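Alr1010 protein (Nostoc, PDB 3URG) probably binds calcium ions, as a cyanobacterial member of the CcbP family of calcium-binding proteins. Local coordinates at residues 32-37 with 136-141; 58-63 with 130-135; 69-72 with 77-80; 86-91 with 96-101. All blocks are in the same frame, centred on the assembly; numbering follows the deposited sequence.

Interaction 1 (32-37 with 136-141); sequences HRIETE and WLYWLA
Ile34 reaches two aromatic side chains that follow each other on helix 127-141, its CG2 methyl against Trp139 and its CD1 methyl against Tyr138. This is helix-helix packing, and it joins helix 28-39, early in the chain, to the last helix of the fold. A branched aliphatic side chain suits the place because its two arms can serve two rings at once. With CG1 anti to the carbonyl carbon (chi1 -72°) and chi2 extended at 165°, CD1 is carried outward until it comes to the edge of the Tyr138 ring, close to its plane, 4.0 Å from Tyr138 CD1. The other arm meets the six-membered part of the indole, where Ile34 CG2 lies 3.9 Å from Trp139 CZ3, with CE3 just behind. The CA atoms of Ile34 and Trp139 stand 8.7 Å apart, a spacing filled by these large side chains. Helix 45-59 completes the cluster: Trp52 touches Ile34 and packs edge-to-face with Trp139. Around this apolar patch the links turn polar, for Tyr138 OH is hydrogen-bonded to Glu31 OE2 and to Asp27 N, while Arg33 NE makes a salt bridge with Asp135 OD1. On the outer side of helix 28-39, Thr36 OG1 turns back onto His32 O at 3.0 Å, lying above the carbonyl plane on the face opposite to that met by Thr36 N.

Interaction 2 (58-63 with 130-135); sequences DTLEFP and QEAIAD. With NA (sodium ion), chain C.
Leu60 holds CG anti to its carbonyl carbon (chi1 -61°) and CD1 anti to CA (chi2 175°), which leaves the other methyl, CD2, as the branch that meets Ala132 and Ile133. Leu60 CD2 lies 3.6 Å from Ile133 CG1, the two side chains crossing at about a right angle, and 3.8 Å from Ala132 CB. Thr59 adds its methyl to the same alanine, with CG2 at 3.7 Å from Ala132 CB, while its hydroxyl turns the other way and bonds to Tyr55 O one helical turn earlier. The small side chain of Ala132 suits this spot, since it lets the end of one helix come close to the flank of another: the CA atoms of Thr59 and Ala132 are 6.4 Å apart. Leu60, the first residue to leave helical geometry, has a double task. Its side chain is buried in the contact, while its carbonyl oxygen, Leu60 O, binds the sodium ion at 2.6 Å. Asp57 O and three waters are the other ligands; one water also donates to Asp58 O and another accepts from Phe62 N, so the backbone of the turn is tied to the ion's hydration shell. The contact thus seats the C-terminal end of helix 45-59 on helix 127-141, just before the chain enters strand 64-72, with Met88 from the loop after strand 77-86 packed against Leu60.

Interaction 3 (69-72 with 77-80); sequences KKKS and TIEE
The segments 69-72 and 77-80 run antiparallel, their directions 157° apart, joined by two backbone hydrogen bonds in each of the pairs Lys70 with Glu79 and Ser72 with Thr77, while Lys71 with Ile78 and Lys69 with Glu80 are the non-hydrogen-bonded pairs. The Ser72 and Thr77 pair is uneven: Ser72 N gives Thr77 O a nearly straight bond of 2.8 Å, whereas the return bond from Thr77 N to Ser72 O is 3.2 Å long. On the face bearing Lys69, Lys71, Ile78 and Glu80, the methylenes of the lysine do apolar work, Lys69 CG lying 4.1 Å from Ile78 CG2. Further along the same side chain, Lys69 CE approaches Glu80 OE2 to 3.7 Å. Lys69 NZ nevertheless stays 4.8 Å from Glu80 OE2, so any attraction between the opposite charges is probably loose. On the other face Lys70 and Glu79 lie side by side and point the same way. Both have CG anti to the backbone N, but Lys70 bends at chi3 and chi4 where Glu79 stays extended, and Lys70 NZ ends 5.1 Å from Glu79 OE1. Long charged residues suit a pairing whose faces are largely exposed, since their polar ends can stay in solvent while their methylenes lie over the neighbouring strand. At the closing end, the hydroxyls of Ser72 and Thr77 both hydrogen-bond to Thr75 OG1, tying strand ends to turn. The whole is the distal part of a beta hairpin formed by strands 64-72 and 77-86 within the antiparallel sheet.

Interaction 4 (86-91 with 96-101); sequences LGMAPD and KDMYVE. With MNB (5-mercapto-2-nitro-benzoic acid), chain B.
Met88 and Val100 form the apolar centre, with Met88 SD 3.9 Å from Val100 CG1, where strands 77-86 and 99-104 of the antiparallel sheet meet at the loop joining them. Met88 bends at chi2 (-56°) and chi3, which curls its flexible thioether back towards Val100 and brings CE near Met98 SD. The same side chain also packs on Leu56 and Tyr53 of helix 45-59. Next to it, Ala89 CB lies 3.8 Å from Tyr99 CB; on the backbone, Ala89 N gives Tyr99 O an almost straight bond of 2.9 Å from above the carbonyl plane. Gly87 lies where the chain turns a corner, pairing with 99-101 on both arms; its phi of 163° is easily reached by a residue without a side chain. Glu101 bonds to the chain at and just before the corner, Glu101 N to Gly87 O and Leu86 N to Glu101 O, each at 2.8 Å. Its extended side chain then runs across Leu86, whose CD2 touches the aliphatic CG and comes 3.3 Å from Glu101 OE1. At the far end Asp91 helps line the pocket of the bound 5-mercapto-2-nitrobenzoic acid, and Asp91 OD2 lies 3.3 Å from the ligand's carboxyl atom O11.

Interactions 1 and 2 are buried and purely apolar across their segments; both use helix 127-141, which receives helix 28-39 in one and the end of helix 45-59 in the other. Interactions 3 and 4 are built on backbone hydrogen bonds and both reach the same sheet, interaction 3 in strand 77-86 and interaction 4 at its end. The hairpin of interaction 3 is a surface contact, touching none of the others, with mostly exposed, charged side chains. Interaction 4, partly buried, touches both helical contacts: Phe62, in the loop after helix 45-59, packs on Gly87, and Trp136 of helix 127-141 packs on Asp97 and Met98. The sodium ion and the aromatic ligand accompany interactions 2 and 4 respectively.

Interaction 1 (32-37 with 136-141)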
# COMPACT_ATOMS: atom_id res chain seq x y z
N HIS A 32 -5.78 12.09 11.87
CA HIS A 32 -4.79 12.53 12.86
C HIS A 32 -3.48 11.78 12.67
O HIS A 32 -2.40 12.37 12.73
CB HIS A 32 -5.31 12.29 14.28
CG HIS A 32 -4.36 12.70 15.36
ND1 HIS A 32 -4.09 14.02 15.65
CD2 HIS A 32 -3.63 11.96 16.23
CE1 HIS A 32 -3.22 14.08 16.65
NE2 HIS A 32 -2.92 12.85 17.01
N ARG A 33 -3.58 10.48 12.46
CA ARG A 33 -2.39 9.65 12.34
C ARG A 33 -1.62 10.01 11.07
O ARG A 33 -0.39 10.11 11.07
CB ARG A 33 -2.77 8.17 12.34
CG ARG A 33 -1.59 7.24 12.17
CD ARG A 33 -1.93 5.82 12.64
NE ARG A 33 -3.10 5.27 11.97
CZ ARG A 33 -4.23 4.96 12.60
NH1 ARG A 33 -4.33 5.15 13.91
NH2 ARG A 33 -5.26 4.47 11.92
N ILE A 34 -2.35 10.20 9.97
CA ILE A 34 -1.70 10.58 8.72
C ILE A 34 -0.98 11.92 8.87
O ILE A 34 0.16 12.08 8.43
CB ILE A 34 -2.71 10.68 7.57
CG1 ILE A 34 -3.17 9.27 7.16
CG2 ILE A 34 -2.08 11.42 6.37
CD1 ILE A 34 -4.41 9.27 6.30
N GLU A 35 -1.66 12.87 9.49
CA GLU A 35 -1.10 14.20 9.71
C GLU A 35 0.18 14.18 10.55
O GLU A 35 1.18 14.82 10.20
CB GLU A 35 -2.13 15.10 10.40
CG GLU A 35 -1.55 16.40 10.91
CD GLU A 35 -2.57 17.25 11.65
OE1 GLU A 35 -2.24 17.77 12.74
OE2 GLU A 35 -3.71 17.39 11.16
N THR A 36 0.15 13.44 11.66
CA THR A 36 1.19 13.58 12.68
C THR A 36 2.31 12.55 12.56
O THR A 36 3.41 12.77 13.07
CB THR A 36 0.60 13.54 14.13
OG1 THR A 36 0.05 12.24 14.39
CG2 THR A 36 -0.49 14.56 14.27
N GLU A 37 2.01 11.43 11.92
CA GLU A 37 2.93 10.32 11.81
C GLU A 37 3.47 10.21 10.40
O GLU A 37 4.57 9.83 10.24
CB GLU A 37 2.32 9.02 12.30
CG GLU A 37 1.70 9.15 13.65
CD GLU A 37 1.46 7.84 14.33
OE1 GLU A 37 2.12 6.88 13.98
OE2 GLU A 37 0.60 7.77 15.23
N TRP A 136 -3.70 3.45 4.12
CA TRP A 136 -3.36 3.72 2.72
C TRP A 136 -4.62 3.61 1.86
O TRP A 136 -4.89 4.48 1.03
CB TRP A 136 -2.27 2.75 2.23
CG TRP A 136 -1.98 2.85 0.75
CD1 TRP A 136 -2.11 1.86 -0.17
CD2 TRP A 136 -1.54 4.01 0.04
NE1 TRP A 136 -1.76 2.32 -1.42
CE2 TRP A 136 -1.41 3.64 -1.32
CE3 TRP A 136 -1.24 5.33 0.41
CZ2 TRP A 136 -0.99 4.54 -2.30
CZ3 TRP A 136 -0.81 6.22 -0.58
CH2 TRP A 136 -0.70 5.82 -1.92
N LEU A 137 -5.39 2.54 2.05
CA LEU A 137 -6.67 2.40 1.36
C LEU A 137 -7.61 3.59 1.63
O LEU A 137 -8.32 4.06 0.74
CB LEU A 137 -7.35 1.08 1.76
CG LEU A 137 -6.57 -0.16 1.30
CD1 LEU A 137 -7.23 -1.46 1.77
CD2 LEU A 137 -6.43 -0.13 -0.21
N TYR A 138 -7.59 4.08 2.87
CA TYR A 138 -8.40 5.24 3.22
C TYR A 138 -7.95 6.50 2.46
O TYR A 138 -8.77 7.23 1.92
CB TYR A 138 -8.34 5.48 4.74
CG TYR A 138 -8.91 6.82 5.16
CD1 TYR A 138 -8.08 7.90 5.42
CD2 TYR A 138 -10.29 7.00 5.31
CE1 TYR A 138 -8.60 9.14 5.81
CE2 TYR A 138 -10.81 8.23 5.71
CZ TYR A 138 -9.97 9.29 5.95
OH TYR A 138 -10.49 10.52 6.34
N TRP A 139 -6.65 6.75 2.45
CA TRP A 139 -6.08 7.88 1.72
C TRP A 139 -6.56 7.89 0.26
O TRP A 139 -6.97 8.94 -0.27
CB TRP A 139 -4.54 7.80 1.81
CG TRP A 139 -3.74 8.72 0.93
CD1 TRP A 139 -3.36 8.50 -0.35
CD2 TRP A 139 -3.16 9.98 1.31
NE1 TRP A 139 -2.60 9.55 -0.82
CE2 TRP A 139 -2.46 10.47 0.19
CE3 TRP A 139 -3.18 10.75 2.48
CZ2 TRP A 139 -1.79 11.69 0.20
CZ3 TRP A 139 -2.51 11.96 2.49
CH2 TRP A 139 -1.83 12.42 1.36
N LEU A 140 -6.54 6.73 -0.39
CA LEU A 140 -6.94 6.63 -1.79
C LEU A 140 -8.45 6.84 -1.94
O LEU A 140 -8.90 7.59 -2.80
CB LEU A 140 -6.56 5.26 -2.35
CG LEU A 140 -5.05 5.05 -2.49
CD1 LEU A 140 -4.73 3.62 -2.88
CD2 LEU A 140 -4.49 6.03 -3.50
N ALA A 141 -9.21 6.20 -1.06
CA ALA A 141 -10.66 6.35 -1.05
C ALA A 141 -11.08 7.81 -0.90
O ALA A 141 -12.10 8.24 -1.44
CB ALA A 141 -11.25 5.52 0.08

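Interaction 2 (58-63 with 130-135)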
# COMPACT_ATOMS: atom_id res chain seq x y z
N ASP A 58 8.08 1.15 7.47
CA ASP A 58 8.29 1.02 8.90
C ASP A 58 7.20 0.23 9.62
O ASP A 58 7.48 -0.45 10.60
CB ASP A 58 8.37 2.40 9.53
CG ASP A 58 9.72 2.69 10.11
OD1 ASP A 58 10.01 2.18 11.22
OD2 ASP A 58 10.51 3.41 9.44
N THR A 59 5.97 0.33 9.14
CA THR A 59 4.81 -0.12 9.89
C THR A 59 4.29 -1.50 9.44
O THR A 59 3.79 -2.27 10.26
CB THR A 59 3.69 0.92 9.80
OG1 THR A 59 4.24 2.22 10.06
CG2 THR A 59 2.56 0.62 10.80
N LEU A 60 4.38 -1.81 8.15
CA LEU A 60 4.00 -3.13 7.66
C LEU A 60 5.01 -4.14 8.21
O LEU A 60 6.18 -3.89 8.17
CB LEU A 60 4.02 -3.16 6.14
CG LEU A 60 3.06 -2.20 5.43
CD1 LEU A 60 3.26 -2.25 3.90
CD2 LEU A 60 1.62 -2.51 5.80
N GLU A 61 4.56 -5.27 8.73
CA GLU A 61 5.52 -6.26 9.22
C GLU A 61 5.82 -7.34 8.19
O GLU A 61 5.07 -8.28 8.04
CB GLU A 61 5.01 -6.90 10.52
CG GLU A 61 5.16 -5.98 11.73
CD GLU A 61 6.62 -5.61 12.00
OE1 GLU A 61 7.50 -6.48 11.87
OE2 GLU A 61 6.87 -4.43 12.34
N PHE A 62 6.93 -7.20 7.47
CA PHE A 62 7.30 -8.16 6.42
C PHE A 62 8.05 -9.37 6.99
O PHE A 62 8.81 -9.23 7.94
CB PHE A 62 8.18 -7.49 5.36
CG PHE A 62 7.58 -6.26 4.75
CD1 PHE A 62 6.49 -6.35 3.90
CD2 PHE A 62 8.15 -5.02 4.98
CE1 PHE A 62 5.95 -5.21 3.32
CE2 PHE A 62 7.61 -3.88 4.40
CZ PHE A 62 6.51 -3.98 3.57
N PRO A 63 7.85 -10.56 6.40
CA PRO A 63 6.96 -10.79 5.26
C PRO A 63 5.60 -11.17 5.77
O PRO A 63 5.47 -11.60 6.90
CB PRO A 63 7.59 -12.00 4.56
CG PRO A 63 8.57 -12.61 5.59
CD PRO A 63 8.50 -11.80 6.84
N GLN A 130 -2.27 -4.46 9.43
CA GLN A 130 -3.63 -4.22 8.97
C GLN A 130 -3.99 -2.73 9.01
O GLN A 130 -4.58 -2.19 8.08
CB GLN A 130 -4.60 -5.03 9.83
CG GLN A 130 -6.04 -4.57 9.77
CD GLN A 130 -6.81 -4.96 11.03
OE1 GLN A 130 -7.41 -6.03 11.10
NE2 GLN A 130 -6.78 -4.08 12.03
N GLU A 131 -3.64 -2.07 10.11
CA GLU A 131 -3.92 -0.64 10.25
C GLU A 131 -3.26 0.20 9.15
O GLU A 131 -3.90 1.06 8.54
CB GLU A 131 -3.50 -0.15 11.63
CG GLU A 131 -3.80 1.31 11.88
CD GLU A 131 -3.42 1.72 13.29
OE1 GLU A 131 -2.29 2.21 13.48
OE2 GLU A 131 -4.26 1.53 14.20
N ALA A 132 -1.97 -0.04 8.91
CA ALA A 132 -1.23 0.72 7.90
C ALA A 132 -1.80 0.50 6.51
O ALA A 132 -1.93 1.42 5.72
CB ALA A 132 0.25 0.36 7.93
N ILE A 133 -2.16 -0.74 6.19
CA ILE A 133 -2.81 -0.98 4.91
C ILE A 133 -4.14 -0.23 4.80
O ILE A 133 -4.43 0.39 3.77
CB ILE A 133 -3.03 -2.48 4.66
CG1 ILE A 133 -1.67 -3.18 4.48
CG2 ILE A 133 -3.87 -2.68 3.41
CD1 ILE A 133 -1.80 -4.71 4.34
N ALA A 134 -4.96 -0.30 5.86
CA ALA A 134 -6.22 0.42 5.92
C ALA A 134 -6.05 1.95 5.79
O ALA A 134 -6.89 2.63 5.20
CB ALA A 134 -6.96 0.09 7.20
N ASP A 135 -4.96 2.48 6.35
CA ASP A 135 -4.70 3.92 6.27
C ASP A 135 -4.45 4.29 4.81
O ASP A 135 -4.91 5.34 4.32
CB ASP A 135 -3.48 4.30 7.10
CG ASP A 135 -3.76 4.39 8.59
OD1 ASP A 135 -2.78 4.38 9.36
OD2 ASP A 135 -4.94 4.48 9.01
NA NA C . 8.67 -3.26 7.93
O HOH W 1 9.36 -2.58 10.50
O HOH W 2 9.47 -5.84 8.46
O HOH W 3 11.10 -3.01 6.46

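Interaction 3 (69-72 with 77-80)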
# COMPACT_ATOMS: atom_id res chain seq x y z
N LYS A 69 -4.63 -9.33 -6.49
CA LYS A 69 -5.43 -9.31 -7.70
C LYS A 69 -4.57 -8.81 -8.84
O LYS A 69 -4.38 -7.60 -9.02
CB LYS A 69 -6.70 -8.49 -7.52
CG LYS A 69 -7.85 -9.36 -7.07
CD LYS A 69 -9.02 -8.57 -6.56
CE LYS A 69 -10.18 -9.49 -6.19
NZ LYS A 69 -11.33 -8.73 -5.64
N LYS A 70 -4.01 -9.76 -9.58
CA LYS A 70 -3.12 -9.47 -10.70
C LYS A 70 -3.95 -9.38 -11.98
O LYS A 70 -4.43 -10.39 -12.50
CB LYS A 70 -2.04 -10.56 -10.80
CG LYS A 70 -1.06 -10.36 -11.95
CD LYS A 70 0.05 -11.41 -11.89
CE LYS A 70 0.43 -11.91 -13.27
NZ LYS A 70 1.08 -10.88 -14.12
N LYS A 71 -4.13 -8.15 -12.46
CA LYS A 71 -5.06 -7.87 -13.56
C LYS A 71 -4.38 -7.90 -14.93
O LYS A 71 -3.25 -7.45 -15.09
CB LYS A 71 -5.71 -6.50 -13.34
CG LYS A 71 -6.44 -6.34 -12.02
CD LYS A 71 -6.90 -4.89 -11.85
CE LYS A 71 -7.60 -4.70 -10.50
NZ LYS A 71 -7.99 -3.29 -10.27
N SER A 72 -5.08 -8.43 -15.93
CA SER A 72 -4.59 -8.33 -17.31
C SER A 72 -5.55 -7.52 -18.17
O SER A 72 -6.56 -8.03 -18.66
CB SER A 72 -4.37 -9.71 -17.93
OG SER A 72 -4.17 -9.59 -19.33
N THR A 77 -8.84 -10.20 -17.95
CA THR A 77 -8.89 -11.28 -16.97
C THR A 77 -8.15 -10.91 -15.69
O THR A 77 -7.37 -9.96 -15.67
CB THR A 77 -8.33 -12.61 -17.54
OG1 THR A 77 -6.99 -12.42 -18.01
CG2 THR A 77 -9.21 -13.12 -18.68
N ILE A 78 -8.43 -11.65 -14.63
CA ILE A 78 -7.82 -11.42 -13.33
C ILE A 78 -7.30 -12.74 -12.76
O ILE A 78 -8.03 -13.73 -12.69
CB ILE A 78 -8.84 -10.81 -12.35
CG1 ILE A 78 -9.35 -9.47 -12.89
CG2 ILE A 78 -8.21 -10.61 -10.96
CD1 ILE A 78 -10.57 -8.94 -12.18
N GLU A 79 -6.02 -12.74 -12.38
CA GLU A 79 -5.43 -13.85 -11.63
C GLU A 79 -5.25 -13.46 -10.17
O GLU A 79 -4.39 -12.64 -9.83
CB GLU A 79 -4.07 -14.24 -12.22
CG GLU A 79 -3.43 -15.47 -11.58
CD GLU A 79 -2.07 -15.81 -12.17
OE1 GLU A 79 -1.63 -15.09 -13.10
OE2 GLU A 79 -1.44 -16.79 -11.71
N GLU A 80 -6.06 -14.05 -9.30
CA GLU A 80 -5.91 -13.83 -7.87
C GLU A 80 -4.83 -14.76 -7.32
O GLU A 80 -5.06 -15.95 -7.13
CB GLU A 80 -7.24 -14.04 -7.15
CG GLU A 80 -7.17 -13.78 -5.65
CD GLU A 80 -8.54 -13.73 -5.01
OE1 GLU A 80 -8.72 -14.33 -3.92
OE2 GLU A 80 -9.45 -13.11 -5.60

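Interaction 4 (86-91 with 96-101)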
# COMPACT_ATOMS: atom_id res chain seq x y z
N LEU A 86 7.00 -9.31 0.44
CA LEU A 86 8.39 -9.32 0.93
C LEU A 86 8.87 -7.98 1.48
O LEU A 86 9.76 -7.93 2.33
CB LEU A 86 9.33 -9.76 -0.19
CG LEU A 86 9.53 -11.26 -0.44
CD1 LEU A 86 8.45 -12.14 0.19
CD2 LEU A 86 9.67 -11.53 -1.92
N GLY A 87 8.31 -6.89 0.98
CA GLY A 87 8.74 -5.56 1.39
C GLY A 87 8.26 -4.52 0.40
O GLY A 87 7.54 -4.86 -0.55
N MET A 88 8.62 -3.26 0.62
CA MET A 88 8.30 -2.21 -0.33
C MET A 88 9.10 -2.48 -1.59
O MET A 88 10.22 -2.98 -1.51
CB MET A 88 8.66 -0.84 0.22
CG MET A 88 7.99 -0.50 1.55
SD MET A 88 6.19 -0.63 1.44
CE MET A 88 5.75 0.76 0.40
N ALA A 89 8.56 -2.14 -2.72
CA ALA A 89 9.31 -2.23 -3.93
C ALA A 89 10.34 -1.16 -3.88
O ALA A 89 10.14 -0.15 -3.28
CB ALA A 89 8.43 -2.05 -5.07
N PRO A 90 11.42 -1.33 -4.60
CA PRO A 90 12.40 -0.26 -4.65
C PRO A 90 11.70 0.96 -5.18
O PRO A 90 10.72 0.89 -5.87
CB PRO A 90 13.41 -0.78 -5.66
CG PRO A 90 12.70 -1.83 -6.41
CD PRO A 90 11.83 -2.46 -5.44
N ASP A 91 12.17 2.10 -4.75
CA ASP A 91 11.39 3.34 -4.78
C ASP A 91 11.37 4.04 -6.14
O ASP A 91 11.22 5.26 -6.21
CB ASP A 91 11.81 4.30 -3.65
CG ASP A 91 13.29 4.68 -3.70
OD1 ASP A 91 13.99 4.31 -4.67
OD2 ASP A 91 13.75 5.36 -2.75
N LYS A 96 4.14 7.89 -7.91
CA LYS A 96 2.82 7.58 -8.48
C LYS A 96 1.92 6.79 -7.53
O LYS A 96 0.74 7.11 -7.35
CB LYS A 96 2.99 6.81 -9.79
N ASP A 97 2.47 5.76 -6.91
CA ASP A 97 1.67 4.83 -6.13
C ASP A 97 2.60 4.12 -5.17
O ASP A 97 3.82 4.24 -5.30
CB ASP A 97 1.02 3.81 -7.07
CG ASP A 97 -0.30 3.27 -6.54
OD1 ASP A 97 -0.50 3.26 -5.30
OD2 ASP A 97 -1.13 2.85 -7.37
N MET A 98 2.03 3.39 -4.22
CA MET A 98 2.81 2.58 -3.29
C MET A 98 2.87 1.13 -3.76
O MET A 98 1.84 0.45 -3.80
CB MET A 98 2.22 2.65 -1.87
CG MET A 98 2.30 4.08 -1.26
SD MET A 98 4.01 4.48 -0.82
CE MET A 98 4.47 5.73 -2.02
N TYR A 99 4.07 0.66 -4.12
CA TYR A 99 4.25 -0.70 -4.63
C TYR A 99 4.99 -1.55 -3.61
O TYR A 99 5.85 -1.05 -2.89
CB TYR A 99 5.03 -0.70 -5.95
CG TYR A 99 4.28 -0.07 -7.11
CD1 TYR A 99 3.47 -0.84 -7.94
CD2 TYR A 99 4.38 1.29 -7.36
CE1 TYR A 99 2.78 -0.26 -8.99
CE2 TYR A 99 3.70 1.87 -8.41
CZ TYR A 99 2.89 1.09 -9.22
OH TYR A 99 2.21 1.67 -10.27
N VAL A 100 4.64 -2.83 -3.56
CA VAL A 100 5.37 -3.76 -2.74
C VAL A 100 5.89 -4.88 -3.63
O VAL A 100 5.37 -5.13 -4.72
CB VAL A 100 4.49 -4.36 -1.65
CG1 VAL A 100 4.13 -3.29 -0.58
CG2 VAL A 100 3.24 -4.99 -2.26
N GLU A 101 6.92 -5.55 -3.15
CA GLU A 101 7.40 -6.73 -3.84
C GLU A 101 6.77 -7.97 -3.26
O GLU A 101 6.72 -8.12 -2.04
CB GLU A 101 8.90 -6.84 -3.71
CG GLU A 101 9.34 -8.27 -3.76
CD GLU A 101 10.82 -8.37 -3.76
OE1 GLU A 101 11.35 -9.50 -3.86
OE2 GLU A 101 11.45 -7.30 -3.65
C6 MNB B . 12.37 8.55 -3.03
C1 MNB B . 13.02 9.64 -3.53
C2 MNB B . 12.34 10.90 -3.53
C3 MNB B . 11.00 11.00 -3.03
C4 MNB B . 10.34 9.87 -2.53
C5 MNB B . 10.99 8.67 -2.52
S5 MNB B . 10.20 7.24 -1.88
C10 MNB B . 14.41 9.41 -4.03
O12 MNB B . 15.06 10.29 -4.55
O11 MNB B . 14.94 8.14 -4.00
N7 MNB B . 12.92 12.13 -4.03
O9 MNB B . 12.20 13.21 -4.03
O8 MNB B . 14.15 12.20 -4.41